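Local coordinates for Galactose/lactose metabolism regulatory protein GAL80 (Saccharomyces cerevisiae, PDB 3BTV) that represses the galactose and lactose metabolic genes by binding the activator GAL4 and blocking its transcriptional activation when no inducing sugar is present, at residues 154-165 with 216-226; 177-188 with 276-285. The protein carries 1 engineered substitution. One frame throughout, in Å; residues are numbered along the deposited sequence. Where two conformers were deposited one is given.

Interaction 1: residues 154-165 with 216-226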
loop_
_atom_site.group_PDB
_atom_site.type_symbol
_atom_site.label_atom_id
_atom_site.label_comp_id
_atom_site.label_asym_id
_atom_site.label_seq_id
_atom_site.Cartn_x
_atom_site.Cartn_y
_atom_site.Cartn_z
ATOM N N GLN B 154 1.760 11.780 21.872
ATOM C CA GLN B 154 1.764 13.227 21.680
ATOM C C GLN B 154 1.476 13.642 20.247
ATOM O O GLN B 154 1.342 14.835 19.956
ATOM C CB GLN B 154 3.091 13.830 22.145
ATOM C CG GLN B 154 4.209 13.691 21.137
ATOM C CD GLN B 154 4.736 12.281 21.044
ATOM O OE1 GLN B 154 4.810 11.571 22.045
ATOM N NE2 GLN B 154 5.106 11.866 19.839
ATOM N N GLY B 155 1.378 12.656 19.353
ATOM C CA GLY B 155 1.014 12.911 17.970
ATOM C C GLY B 155 -0.404 13.453 17.891
ATOM O O GLY B 155 -0.754 14.237 16.999
ATOM N N ARG B 156 -1.236 13.025 18.830
ATOM C CA ARG B 156 -2.609 13.501 18.893
ATOM C C ARG B 156 -2.664 15.006 19.185
ATOM O O ARG B 156 -3.723 15.621 19.064
ATOM C CB ARG B 156 -3.389 12.738 19.968
ATOM C CG ARG B 156 -3.551 11.249 19.698
ATOM C CD ARG B 156 -4.389 10.568 20.790
ATOM N NE ARG B 156 -4.905 9.287 20.313
ATOM C CZ ARG B 156 -6.078 8.770 20.664
ATOM N NH1 ARG B 156 -6.871 9.430 21.493
ATOM N NH2 ARG B 156 -6.469 7.605 20.163
ATOM N N LYS B 157 -1.528 15.584 19.584
ATOM C CA LYS B 157 -1.445 17.004 19.951
ATOM C C LYS B 157 -0.711 17.836 18.908
ATOM O O LYS B 157 -0.499 19.029 19.096
ATOM C CB LYS B 157 -0.728 17.182 21.299
ATOM C CG LYS B 157 -1.538 16.760 22.507
ATOM C CD LYS B 157 -2.895 17.458 22.572
ATOM C CE LYS B 157 -3.797 16.752 23.580
ATOM N NZ LYS B 157 -5.230 17.154 23.510
ATOM N N SER B 158 -0.291 17.207 17.821
ATOM C CA SER B 158 0.335 17.950 16.732
ATOM C C SER B 158 -0.663 18.927 16.112
ATOM O O SER B 158 -1.845 18.614 15.974
ATOM C CB SER B 158 0.842 17.000 15.652
ATOM O OG SER B 158 1.019 17.686 14.416
ATOM N N PRO B 159 -0.188 20.116 15.726
ATOM C CA PRO B 159 -1.103 21.091 15.127
ATOM C C PRO B 159 -1.576 20.583 13.768
ATOM O O PRO B 159 -2.700 20.857 13.358
ATOM C CB PRO B 159 -0.228 22.346 14.957
ATOM C CG PRO B 159 0.976 22.114 15.836
ATOM C CD PRO B 159 1.185 20.633 15.840
ATOM N N TYR B 160 -0.717 19.853 13.072
ATOM C CA TYR B 160 -1.097 19.257 11.786
ATOM C C TYR B 160 -2.191 18.203 11.915
ATOM O O TYR B 160 -3.152 18.182 11.138
ATOM C CB TYR B 160 0.124 18.656 11.112
ATOM C CG TYR B 160 1.204 19.688 10.856
ATOM C CD1 TYR B 160 2.344 19.756 11.656
ATOM C CD2 TYR B 160 1.075 20.599 9.819
ATOM C CE1 TYR B 160 3.339 20.717 11.414
ATOM C CE2 TYR B 160 2.056 21.562 9.571
ATOM C CZ TYR B 160 3.177 21.624 10.373
ATOM O OH TYR B 160 4.144 22.577 10.108
ATOM N N ILE B 161 -2.034 17.323 12.895
ATOM C CA ILE B 161 -3.027 16.290 13.147
ATOM C C ILE B 161 -4.371 16.906 13.516
ATOM O O ILE B 161 -5.400 16.525 12.969
ATOM C CB ILE B 161 -2.573 15.351 14.295
ATOM C CG1 ILE B 161 -1.211 14.744 13.975
ATOM C CG2 ILE B 161 -3.588 14.253 14.533
ATOM C CD1 ILE B 161 -1.123 14.158 12.608
ATOM N N LEU B 162 -4.364 17.867 14.437
ATOM C CA LEU B 162 -5.619 18.475 14.874
ATOM C C LEU B 162 -6.316 19.218 13.729
ATOM O O LEU B 162 -7.529 19.137 13.589
ATOM C CB LEU B 162 -5.377 19.408 16.065
ATOM C CG LEU B 162 -5.001 18.625 17.327
ATOM C CD1 LEU B 162 -4.509 19.566 18.404
ATOM C CD2 LEU B 162 -6.200 17.812 17.802
ATOM N N ARG B 163 -5.548 19.931 12.905
ATOM C CA ARG B 163 -6.123 20.602 11.731
ATOM C C ARG B 163 -6.745 19.570 10.778
ATOM O O ARG B 163 -7.871 19.738 10.314
ATOM C CB ARG B 163 -5.071 21.438 10.991
ATOM C CG ARG B 163 -4.794 22.811 11.615
ATOM C CD ARG B 163 -5.644 23.924 10.985
ATOM N NE ARG B 163 -5.224 25.262 11.416
ATOM C CZ ARG B 163 -5.606 26.402 10.839
ATOM N NH1 ARG B 163 -6.419 26.384 9.790
ATOM N NH2 ARG B 163 -5.169 27.566 11.306
ATOM N N ALA B 164 -6.027 18.488 10.500
ATOM C CA ALA B 164 -6.586 17.441 9.631
ATOM C C ALA B 164 -7.884 16.855 10.215
ATOM O O ALA B 164 -8.899 16.683 9.500
ATOM C CB ALA B 164 -5.566 16.357 9.383
ATOM N N LYS B 165 -7.850 16.553 11.512
ATOM C CA LYS B 165 -9.014 15.997 12.203
ATOM C C LYS B 165 -10.207 16.951 12.079
ATOM O O LYS B 165 -11.337 16.521 11.843
ATOM C CB LYS B 165 -8.708 15.772 13.682
ATOM C CG LYS B 165 -9.845 15.072 14.477
ATOM C CD LYS B 165 -9.358 14.731 15.896
ATOM C CE LYS B 165 -10.478 14.262 16.821
ATOM N NZ LYS B 165 -11.195 13.069 16.328
ATOM N N HIS B 216 2.615 4.824 16.686
ATOM C CA HIS B 216 2.310 6.252 16.738
ATOM C C HIS B 216 1.467 6.648 15.517
ATOM O O HIS B 216 0.454 7.324 15.640
ATOM C CB HIS B 216 3.591 7.091 16.771
ATOM C CG HIS B 216 4.206 7.225 18.132
ATOM N ND1 HIS B 216 3.682 8.042 19.112
ATOM C CD2 HIS B 216 5.333 6.681 18.657
ATOM C CE1 HIS B 216 4.448 7.984 20.191
ATOM N NE2 HIS B 216 5.457 7.167 19.941
ATOM N N THR B 217 1.875 6.175 14.348
ATOM C CA THR B 217 1.229 6.564 13.096
ATOM C C THR B 217 -0.197 6.045 12.938
ATOM O O THR B 217 -1.101 6.783 12.555
ATOM C CB THR B 217 2.065 6.121 11.888
ATOM O OG1 THR B 217 3.388 6.653 12.018
ATOM C CG2 THR B 217 1.448 6.652 10.598
ATOM N N ILE B 218 -0.408 4.773 13.225
ATOM C CA ILE B 218 -1.717 4.193 13.026
ATOM C C ILE B 218 -2.671 4.761 14.073
ATOM O O ILE B 218 -3.878 4.885 13.849
ATOM C CB ILE B 218 -1.664 2.654 13.088
ATOM C CG1 ILE B 218 -2.810 2.059 12.267
ATOM C CG2 ILE B 218 -1.686 2.189 14.541
ATOM C CD1 ILE B 218 -2.660 2.202 10.763
ATOM N N ASP B 219 -2.122 5.143 15.214
ATOM C CA ASP B 219 -2.971 5.754 16.223
ATOM C C ASP B 219 -3.463 7.127 15.786
ATOM O O ASP B 219 -4.628 7.444 15.995
ATOM C CB ASP B 219 -2.280 5.895 17.581
ATOM C CG ASP B 219 -3.160 6.626 18.584
ATOM O OD1 ASP B 219 -4.200 6.062 18.988
ATOM O OD2 ASP B 219 -2.841 7.780 18.933
ATOM N N ILE B 220 -2.590 7.959 15.215
ATOM C CA ILE B 220 -3.077 9.267 14.735
ATOM C C ILE B 220 -4.040 9.079 13.576
ATOM O O ILE B 220 -4.972 9.867 13.400
ATOM C CB ILE B 220 -1.951 10.278 14.335
ATOM C CG1 ILE B 220 -1.163 9.767 13.137
ATOM C CG2 ILE B 220 -1.017 10.582 15.513
ATOM C CD1 ILE B 220 -0.108 10.757 12.663
ATOM N N LEU B 221 -3.834 8.034 12.782
ATOM C CA LEU B 221 -4.758 7.802 11.676
ATOM C C LEU B 221 -6.160 7.591 12.221
ATOM O O LEU B 221 -7.120 8.199 11.751
ATOM C CB LEU B 221 -4.359 6.590 10.824
ATOM C CG LEU B 221 -5.330 6.426 9.652
ATOM C CD1 LEU B 221 -5.172 7.607 8.645
ATOM C CD2 LEU B 221 -5.144 5.095 8.962
ATOM N N GLN B 222 -6.274 6.724 13.225
ATOM C CA GLN B 222 -7.568 6.417 13.817
ATOM C C GLN B 222 -8.138 7.625 14.518
ATOM O O GLN B 222 -9.342 7.868 14.480
ATOM C CB GLN B 222 -7.434 5.271 14.812
ATOM C CG GLN B 222 -7.125 3.954 14.142
ATOM C CD GLN B 222 -6.732 2.895 15.152
ATOM O OE1 GLN B 222 -7.537 2.055 15.530
ATOM N NE2 GLN B 222 -5.498 2.948 15.613
ATOM N N TYR B 223 -7.260 8.392 15.144
ATOM C CA TYR B 223 -7.677 9.612 15.820
ATOM C C TYR B 223 -8.222 10.667 14.839
ATOM O O TYR B 223 -9.250 11.293 15.101
ATOM C CB TYR B 223 -6.520 10.173 16.655
ATOM C CG TYR B 223 -6.910 11.360 17.518
ATOM C CD1 TYR B 223 -7.838 11.222 18.549
ATOM C CD2 TYR B 223 -6.357 12.612 17.300
ATOM C CE1 TYR B 223 -8.194 12.295 19.337
ATOM C CE2 TYR B 223 -6.701 13.697 18.093
ATOM C CZ TYR B 223 -7.629 13.531 19.097
ATOM O OH TYR B 223 -7.986 14.603 19.874
ATOM N N MET B 224 -7.545 10.852 13.709
ATOM C CA MET B 224 -7.952 11.850 12.704
ATOM C C MET B 224 -9.243 11.478 11.982
ATOM O O MET B 224 -10.024 12.346 11.618
ATOM C CB MET B 224 -6.863 12.008 11.637
ATOM C CG MET B 224 -5.673 12.817 12.061
ATOM S SD MET B 224 -4.548 13.042 10.666
ATOM C CE MET B 224 -3.997 11.354 10.336
ATOM N N THR B 225 -9.444 10.185 11.739
ATOM C CA THR B 225 -10.613 9.747 11.016
ATOM C C THR B 225 -11.729 9.406 11.986
ATOM O O THR B 225 -12.836 9.082 11.581
ATOM C CB THR B 225 -10.314 8.507 10.135
ATOM O OG1 THR B 225 -9.948 7.395 10.969
ATOM C CG2 THR B 225 -9.187 8.806 9.143
ATOM N N SER B 226 -11.436 9.478 13.276
ATOM C CA SER B 226 -12.404 9.069 14.297
ATOM C C SER B 226 -12.977 7.677 14.017
ATOM O O SER B 226 -14.187 7.485 14.063
ATOM C CB SER B 226 -13.563 10.070 14.391
ATOM O OG SER B 226 -13.103 11.366 14.736
HETATM O O HOH W 1 1.602 9.930 18.860
HETATM O O HOH W 2 -6.078 15.861 21.026
#

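Interaction 2: residues 177-188 with 276-285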
loop_
_atom_site.group_PDB
_atom_site.type_symbol
_atom_site.label_atom_id
_atom_site.label_comp_id
_atom_site.label_asym_id
_atom_site.label_seq_id
_atom_site.Cartn_x
_atom_site.Cartn_y
_atom_site.Cartn_z
ATOM N N ASN B 177 -12.953 7.860 1.031
ATOM C CA ASN B 177 -13.022 6.755 0.111
ATOM C C ASN B 177 -11.901 5.735 0.362
ATOM O O ASN B 177 -12.143 4.530 0.340
ATOM C CB ASN B 177 -12.958 7.247 -1.331
ATOM C CG ASN B 177 -12.852 6.099 -2.319
ATOM O OD1 ASN B 177 -11.760 5.748 -2.752
ATOM N ND2 ASN B 177 -13.987 5.483 -2.649
ATOM N N SER B 178 -10.681 6.213 0.594
ATOM C CA SER B 178 -9.533 5.312 0.803
ATOM C C SER B 178 -8.337 6.044 1.385
ATOM O O SER B 178 -8.285 7.281 1.359
ATOM C CB SER B 178 -9.135 4.621 -0.515
ATOM O OG SER B 178 -8.658 5.546 -1.463
ATOM N N ILE B 179 -7.378 5.283 1.906
ATOM C CA ILE B 179 -6.204 5.861 2.594
ATOM C C ILE B 179 -4.922 5.091 2.290
ATOM O O ILE B 179 -4.918 3.866 2.317
ATOM C CB ILE B 179 -6.415 5.815 4.133
ATOM C CG1 ILE B 179 -7.695 6.573 4.535
ATOM C CG2 ILE B 179 -5.174 6.304 4.883
ATOM C CD1 ILE B 179 -7.985 6.541 6.025
ATOM N N GLU B 180 -3.827 5.789 2.017
ATOM C CA GLU B 180 -2.519 5.114 1.936
ATOM C C GLU B 180 -1.514 5.735 2.875
ATOM O O GLU B 180 -1.434 6.960 3.034
ATOM C CB GLU B 180 -1.947 5.118 0.507
ATOM C CG GLU B 180 -2.801 4.344 -0.515
ATOM C CD GLU B 180 -3.948 5.179 -1.052
ATOM O OE1 GLU B 180 -3.702 6.383 -1.277
ATOM O OE2 GLU B 180 -5.075 4.648 -1.244
ATOM N N ILE B 181 -0.709 4.882 3.470
ATOM C CA ILE B 181 0.340 5.340 4.356
ATOM C C ILE B 181 1.670 4.717 3.965
ATOM O O ILE B 181 1.768 3.510 3.778
ATOM C CB ILE B 181 0.022 4.954 5.791
ATOM C CG1 ILE B 181 -1.298 5.593 6.213
ATOM C CG2 ILE B 181 1.169 5.366 6.716
ATOM C CD1 ILE B 181 -1.696 5.246 7.637
ATOM N N ALA B 182 2.691 5.546 3.845
ATOM C CA ALA B 182 4.040 5.063 3.587
ATOM C C ALA B 182 4.958 5.729 4.591
ATOM O O ALA B 182 4.885 6.942 4.790
ATOM C CB ALA B 182 4.457 5.425 2.192
ATOM N N GLY B 183 5.810 4.941 5.237
ATOM C CA GLY B 183 6.729 5.477 6.223
ATOM C C GLY B 183 8.041 4.717 6.291
ATOM O O GLY B 183 8.193 3.661 5.651
ATOM N N ASN B 184 8.993 5.276 7.044
ATOM C CA ASN B 184 10.233 4.583 7.432
ATOM C C ASN B 184 10.404 4.552 8.952
ATOM O O ASN B 184 9.839 5.383 9.657
ATOM C CB ASN B 184 11.466 5.243 6.815
ATOM C CG ASN B 184 11.595 4.975 5.331
ATOM O OD1 ASN B 184 12.487 4.243 4.903
ATOM N ND2 ASN B 184 10.710 5.571 4.536
ATOM N N GLY B 185 11.187 3.601 9.455
ATOM C CA GLY B 185 11.430 3.499 10.884
ATOM C C GLY B 185 12.834 3.942 11.247
ATOM O O GLY B 185 13.237 3.885 12.411
ATOM N N GLY B 186 13.587 4.355 10.232
ATOM C CA GLY B 186 14.881 4.981 10.431
ATOM C C GLY B 186 16.080 4.075 10.651
ATOM O O GLY B 186 17.061 4.130 9.904
ATOM N N TRP B 187 16.013 3.249 11.685
ATOM C CA TRP B 187 17.219 2.588 12.181
ATOM C C TRP B 187 17.265 1.086 11.919
ATOM O O TRP B 187 18.207 0.399 12.317
ATOM C CB TRP B 187 17.377 2.880 13.672
ATOM C CG TRP B 187 17.086 4.307 13.983
ATOM C CD1 TRP B 187 17.839 5.390 13.632
ATOM C CD2 TRP B 187 15.947 4.820 14.688
ATOM N NE1 TRP B 187 17.245 6.546 14.081
ATOM C CE2 TRP B 187 16.083 6.225 14.732
ATOM C CE3 TRP B 187 14.830 4.229 15.289
ATOM C CZ2 TRP B 187 15.143 7.048 15.355
ATOM C CZ3 TRP B 187 13.898 5.049 15.909
ATOM C CH2 TRP B 187 14.061 6.444 15.936
ATOM N N TYR B 188 16.258 0.588 11.218
ATOM C CA TYR B 188 16.098 -0.840 11.044
ATOM C C TYR B 188 16.351 -1.262 9.599
ATOM O O TYR B 188 15.709 -2.175 9.081
ATOM C CB TYR B 188 14.701 -1.229 11.506
ATOM C CG TYR B 188 14.455 -0.916 12.965
ATOM C CD1 TYR B 188 13.396 -0.098 13.370
ATOM C CD2 TYR B 188 15.295 -1.435 13.942
ATOM C CE1 TYR B 188 13.178 0.172 14.715
ATOM C CE2 TYR B 188 15.094 -1.165 15.275
ATOM C CZ TYR B 188 14.042 -0.384 15.665
ATOM O OH TYR B 188 13.889 -0.162 17.016
ATOM N N VAL B 276 -13.621 1.714 5.146
ATOM C CA VAL B 276 -12.602 2.381 4.315
ATOM C C VAL B 276 -11.343 1.532 4.153
ATOM O O VAL B 276 -10.743 1.119 5.142
ATOM C CB VAL B 276 -12.175 3.741 4.916
ATOM C CG1 VAL B 276 -11.099 4.430 4.041
ATOM C CG2 VAL B 276 -13.387 4.653 5.106
ATOM N N PRO B 277 -10.937 1.280 2.903
ATOM C CA PRO B 277 -9.674 0.589 2.632
ATOM C C PRO B 277 -8.471 1.429 3.072
ATOM O O PRO B 277 -8.357 2.607 2.713
ATOM C CB PRO B 277 -9.661 0.451 1.106
ATOM C CG PRO B 277 -11.045 0.808 0.644
ATOM C CD PRO B 277 -11.653 1.671 1.675
ATOM N N VAL B 278 -7.577 0.820 3.838
ATOM C CA VAL B 278 -6.351 1.462 4.276
ATOM C C VAL B 278 -5.192 0.564 3.879
ATOM O O VAL B 278 -5.187 -0.628 4.202
ATOM C CB VAL B 278 -6.326 1.618 5.807
ATOM C CG1 VAL B 278 -4.995 2.219 6.276
ATOM C CG2 VAL B 278 -7.514 2.457 6.273
ATOM N N SER B 279 -4.221 1.123 3.170
ATOM C CA SER B 279 -3.048 0.363 2.743
ATOM C C SER B 279 -1.782 1.003 3.297
ATOM O O SER B 279 -1.563 2.213 3.143
ATOM C CB SER B 279 -2.979 0.326 1.209
ATOM O OG SER B 279 -1.762 -0.258 0.762
ATOM N N CYS B 280 -0.915 0.185 3.874
ATOM C CA CYS B 280 0.226 0.725 4.577
ATOM C C CYS B 280 1.512 -0.068 4.414
ATOM O O CYS B 280 1.527 -1.296 4.547
ATOM C CB CYS B 280 -0.110 0.854 6.055
ATOM S SG CYS B 280 1.300 1.327 7.008
ATOM N N SER B 281 2.597 0.649 4.147
ATOM C CA SER B 281 3.909 0.018 4.001
ATOM C C SER B 281 4.940 0.802 4.801
ATOM O O SER B 281 5.153 1.996 4.553
ATOM C CB SER B 281 4.306 -0.025 2.526
ATOM O OG SER B 281 5.530 -0.702 2.337
ATOM N N PHE B 282 5.574 0.137 5.764
ATOM C CA PHE B 282 6.669 0.717 6.536
ATOM C C PHE B 282 7.995 0.010 6.310
ATOM O O PHE B 282 8.123 -1.182 6.584
ATOM C CB PHE B 282 6.340 0.671 8.024
ATOM C CG PHE B 282 5.477 1.806 8.483
ATOM C CD1 PHE B 282 6.037 2.931 9.050
ATOM C CD2 PHE B 282 4.106 1.739 8.346
ATOM C CE1 PHE B 282 5.241 3.969 9.469
ATOM C CE2 PHE B 282 3.306 2.772 8.771
ATOM C CZ PHE B 282 3.871 3.879 9.333
ATOM N N LYS B 283 8.977 0.759 5.828
ATOM C CA LYS B 283 10.339 0.274 5.661
ATOM C C LYS B 283 11.139 0.505 6.928
ATOM O O LYS B 283 10.959 1.512 7.616
ATOM C CB LYS B 283 11.034 1.016 4.516
ATOM C CG LYS B 283 10.212 1.032 3.242
ATOM C CD LYS B 283 10.690 2.085 2.260
ATOM C CE LYS B 283 11.780 1.548 1.346
ATOM N NZ LYS B 283 12.987 1.112 2.098
ATOM N N GLY B 284 12.055 -0.413 7.194
ATOM C CA GLY B 284 12.947 -0.354 8.340
ATOM C C GLY B 284 13.744 0.878 8.751
ATOM O O GLY B 284 13.561 1.316 9.878
ATOM N N GLY B 285 14.661 1.496 8.015
ATOM C CA GLY B 285 15.160 1.454 6.673
ATOM C C GLY B 285 15.255 2.972 6.458
ATOM O O GLY B 285 15.117 3.736 7.418
#

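Interaction 1: residues 154-165 with 216-226
Two helices of the C-terminal domain, 159-165 and 216-225, pack side by side, axes 8.9 Å apart and 34° from parallel; the Tyr223 ring stands between two basic side chains of 154-165, Arg156 from the 3-10 turn and Lys165 from the helix. Over one face runs Lys165, CD nearest and NZ 4.4 Å from the ring centroid in a cation-pi contact; across the other lies Arg156, whose CG makes a CH-pi contact and whose guanidinium continues over CD1. With CG anti to the backbone N (chi1 -174°), Tyr223 sends its ring out between them. Arg156 grips Asp219 side-on, NE to OD2 at 2.9 Å and NH2 to OD1 at 3.0 Å, the two flat groups nearly coplanar (7° apart); NH1 turns to Gln395. The bend at the last torsion of Lys165 turns NZ back to donate to Tyr223 O (2.9 Å); NZ is also hydrogen-bonded to Phe397 O. A water joins Tyr223 OH to Arg156 O and Lys157 NZ; the hydroxyl is also hydrogen-bonded to Asp398 O. Beneath, Ile161 CD1 meets Ile220 CD1 at 3.5 Å, Ile161 CG2 abuts Met224 CG, and Ala164 CB touches Met224 SD. Gly155 lies against Ile220 CG2, where a side chain would clash. Ser158 weakly N-caps helix 159-165 and a Schellman motif at Ser226 ends the other: a helix pair of an alpha+beta domain, the second lying on its mixed sheet.

Interaction 2: residues 177-188 with 276-285
Backbone hydrogen bonds join strands 177-184 and 276-283 as parallel neighbours. Ile179, Ile181 and Gly183 each donate to one carbonyl of the partner strand and accept from the amide two residues further on, as in Ile181 N to Ser279 O (2.8 Å) and Ser281 N to Ile181 O (3.0 Å). Gly185 N to Lys283 O (2.8 Å) extends the ladder. Apolar contacts gather on the face bearing Ile179, Ile181, Val278 and Phe282: Ile179 CD1 lies alongside Val278 CG2, and Ile181 CG2, set anti to the backbone N, reaches Phe282 CE2 at 3.9 Å. The Phe282 ring lies over Gly183, where a CB would clash with CE1. On the other face Asn184 lies beside Lys283, OD1 3.6 Å from Lys283 CB and 3.4 Å from Gly285 C; with the amide cut back to the methyl of an alanine, both would probably lose that neighbour. Glu180 is hydrogen-bonded to His300 of the adjacent strand and, weakly, to Ser281 of the second subunit. At the strand's start Asn177 ND2 is hydrogen-bonded to Tyr190 of the second subunit. The backbone ladder thus fixes the register, while side chains set the faces: apolar for helix 209-225, polar toward the second subunit.

Overall arrangement
Both interactions lie in the C-terminal domain, their centres about 15 Å apart, and helix 209-225 connects them. One side of it carries Asp219, Tyr223 and Met224 to the segment 154-165; another lies on the apolar face of the sheet, where Leu221 CD2 packs 3.7 Å from Ile181 CD1 and Thr217 CB lies 3.8 Å from Phe282 CZ. Through these contacts interaction 1 is layered on the strands of interaction 2. Helix 159-169 is followed in the chain by strand 176-184, and the four segments alternate along the sequence. No second subunit touches interaction 1, whereas residues of interaction 2 such as Glu180 and Lys283 reach the second subunit of the assembly.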